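Penicillin binding protein 2X (Streptococcus thermophilus, PDB 5U47) probably forms the peptide cross-links of septal peptidoglycan as a divisome transpeptidase, and is probably inactivated by beta-lactams that acylate its active-site serine. Local coordinates at residues M419-T424 / M432-F437. The protein carries 1 engineered substitution. Residues are numbered along the deposited sequence; the frame is centred on the assembly and turned at random.
Sequences MLRAFT and MLEPQF
Thr-424 and Arg-421 of helix 416-427 meet Leu-433, Met-432 and Pro-435 of the returning chain in this buried contact of the transpeptidase domain, whose fold is that of the penicillin-recognising enzymes. The chain leaves the helix, turns back and runs along it as residues 432-437, so the segment lies against one flank while Leu-420 on another side reaches strand 245-252 of the central five-stranded sheet.

Arg-421 can be followed outward. Its CB lies 3.9 Å from Pro-435 CD, and its CG touches both Leu-433 O, at 3.7 Å, and Met-432 CG. With CG anti to the backbone N, the chain runs out between proline and methionine, and Arg-421 CD passes 4.2 Å from Glu-434 OE1. A bend at chi3 keeps the guanidinium from direct contact with the carboxylate, NH2 staying 4.9 Å from Glu-434 OE1 and the two planes 44° apart, and a water joins them. This water, in the guanidinium plane at its edge, accepts from Arg-421 NH2 (2.7 Å) and donates to Glu-434 OE1. NH1 is held separately by the carbonyl of Ile-382, which with the water helps to fix the group's rotation.

Met-432 pairs with strand 456-458 through its backbone and lays its side chain obliquely across that of Arg-421, CG 3.2 Å from Arg-421 O. The same carbonyl oxygen accepts the Thr-424 hydroxyl, OG1, at 2.6 Å, the donor tilted 19° from the carbonyl plane. That bond directs the proton of OG1 back into the helix and leaves the oxygen to accept Leu-433 N, at 2.9 Å and nearly straight (170°).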
loop_
_atom_site.group_PDB
_atom_site.type_symbol
_atom_site.label_atom_id
_atom_site.label_comp_id
_atom_site.label_asym_id
_atom_site.label_seq_id
_atom_site.Cartn_x
_atom_site.Cartn_y
_atom_site.Cartn_z
ATOM N N MET A 419 5.389 -7.709 7.827
ATOM C CA MET A 419 6.304 -7.253 8.855
ATOM C C MET A 419 5.774 -5.992 9.528
ATOM O O MET A 419 5.819 -5.873 10.744
ATOM C CB MET A 419 7.713 -7.013 8.292
ATOM C CG MET A 419 8.406 -8.287 7.804
ATOM S SD MET A 419 8.591 -9.560 9.078
ATOM C CE MET A 419 9.675 -8.762 10.255
ATOM N N LEU A 420 5.271 -5.045 8.738
ATOM C CA LEU A 420 4.730 -3.803 9.300
ATOM C C LEU A 420 3.587 -4.092 10.264
ATOM O O LEU A 420 3.519 -3.503 11.338
ATOM C CB LEU A 420 4.264 -2.844 8.190
ATOM C CG LEU A 420 5.370 -2.331 7.232
ATOM C CD1 LEU A 420 4.749 -1.472 6.133
ATOM C CD2 LEU A 420 6.430 -1.523 7.979
ATOM N N ARG A 421 2.699 -4.984 9.850
ATOM C CA ARG A 421 1.555 -5.376 10.663
ATOM C C ARG A 421 2.036 -5.950 12.018
ATOM O O ARG A 421 1.528 -5.572 13.072
ATOM C CB ARG A 421 0.727 -6.410 9.914
ATOM C CG ARG A 421 -0.453 -6.958 10.685
ATOM C CD ARG A 421 -1.264 -7.950 9.856
ATOM N NE ARG A 421 -0.438 -9.069 9.442
ATOM C CZ ARG A 421 -0.811 -10.074 8.640
ATOM N NH1 ARG A 421 0.071 -11.006 8.332
ATOM N NH2 ARG A 421 -2.027 -10.161 8.143
ATOM N N ALA A 422 3.033 -6.821 11.974
ATOM C CA ALA A 422 3.581 -7.443 13.187
ATOM C C ALA A 422 4.223 -6.391 14.077
ATOM O O ALA A 422 4.031 -6.411 15.305
ATOM C CB ALA A 422 4.590 -8.524 12.821
ATOM N N PHE A 423 4.966 -5.459 13.454
ATOM C CA PHE A 423 5.613 -4.390 14.212
ATOM C C PHE A 423 4.614 -3.504 14.966
ATOM O O PHE A 423 4.951 -2.969 16.035
ATOM C CB PHE A 423 6.502 -3.494 13.335
ATOM C CG PHE A 423 7.724 -4.182 12.758
ATOM C CD1 PHE A 423 8.496 -5.053 13.521
ATOM C CD2 PHE A 423 8.152 -3.877 11.476
ATOM C CE1 PHE A 423 9.647 -5.652 12.988
ATOM C CE2 PHE A 423 9.293 -4.474 10.940
ATOM C CZ PHE A 423 10.031 -5.364 11.698
ATOM N N THR A 424 3.393 -3.351 14.447
ATOM C CA THR A 424 2.434 -2.506 15.145
ATOM C C THR A 424 2.100 -3.041 16.544
ATOM O O THR A 424 1.806 -2.248 17.421
ATOM C CB THR A 424 1.097 -2.266 14.379
ATOM O OG1 THR A 424 0.423 -3.512 14.166
ATOM C CG2 THR A 424 1.325 -1.596 13.086
ATOM N N MET A 432 -2.208 -5.480 17.816
ATOM C CA MET A 432 -1.871 -5.445 16.412
ATOM C C MET A 432 -2.930 -4.678 15.628
ATOM O O MET A 432 -4.149 -4.824 15.884
ATOM C CB MET A 432 -1.722 -6.872 15.887
ATOM C CG MET A 432 -0.949 -6.970 14.595
ATOM S SD MET A 432 -0.351 -8.663 14.285
ATOM C CE MET A 432 -1.922 -9.352 13.858
ATOM N N LEU A 433 -2.450 -3.878 14.675
ATOM C CA LEU A 433 -3.271 -3.035 13.825
ATOM C C LEU A 433 -3.098 -3.407 12.371
ATOM O O LEU A 433 -2.033 -3.890 11.955
ATOM C CB LEU A 433 -2.853 -1.563 13.981
ATOM C CG LEU A 433 -2.861 -0.963 15.388
ATOM C CD1 LEU A 433 -2.364 0.479 15.395
ATOM C CD2 LEU A 433 -4.249 -1.026 15.985
ATOM N N GLU A 434 -4.158 -3.192 11.599
ATOM C CA GLU A 434 -4.113 -3.412 10.155
ATOM C C GLU A 434 -3.432 -2.187 9.515
ATOM O O GLU A 434 -3.857 -1.053 9.754
ATOM C CB GLU A 434 -5.533 -3.551 9.620
ATOM C CG GLU A 434 -5.659 -3.783 8.123
ATOM C CD GLU A 434 -5.304 -5.193 7.666
ATOM O OE1 GLU A 434 -4.668 -5.985 8.406
ATOM O OE2 GLU A 434 -5.670 -5.499 6.521
ATOM N N PRO A 435 -2.376 -2.398 8.707
ATOM C CA PRO A 435 -1.795 -1.268 8.012
ATOM C C PRO A 435 -2.848 -0.668 7.071
ATOM O O PRO A 435 -3.631 -1.426 6.491
ATOM C CB PRO A 435 -0.629 -1.893 7.231
ATOM C CG PRO A 435 -0.287 -3.112 8.008
ATOM C CD PRO A 435 -1.618 -3.634 8.443
ATOM N N GLN A 436 -2.869 0.661 6.969
ATOM C CA GLN A 436 -3.839 1.400 6.150
ATOM C C GLN A 436 -3.147 2.411 5.275
ATOM O O GLN A 436 -2.169 3.064 5.703
ATOM C CB GLN A 436 -4.823 2.168 7.035
ATOM C CG GLN A 436 -5.786 1.298 7.821
ATOM C CD GLN A 436 -6.707 2.088 8.734
ATOM O OE1 GLN A 436 -6.432 3.251 9.089
ATOM N NE2 GLN A 436 -7.804 1.460 9.132
ATOM N N PHE A 437 -3.689 2.568 4.066
ATOM C CA PHE A 437 -3.209 3.536 3.096
ATOM C C PHE A 437 -4.331 4.458 2.593
ATOM O O PHE A 437 -4.050 5.397 1.833
ATOM C CB PHE A 437 -2.451 2.865 1.917
ATOM C CG PHE A 437 -3.294 1.915 1.102
ATOM C CD1 PHE A 437 -4.106 2.381 0.083
ATOM C CD2 PHE A 437 -3.273 0.548 1.364
ATOM C CE1 PHE A 437 -4.888 1.504 -0.654
ATOM C CE2 PHE A 437 -4.053 -0.335 0.629
ATOM C CZ PHE A 437 -4.863 0.149 -0.386
HETATM O O HOH W 1 -4.319 -8.752 8.693
#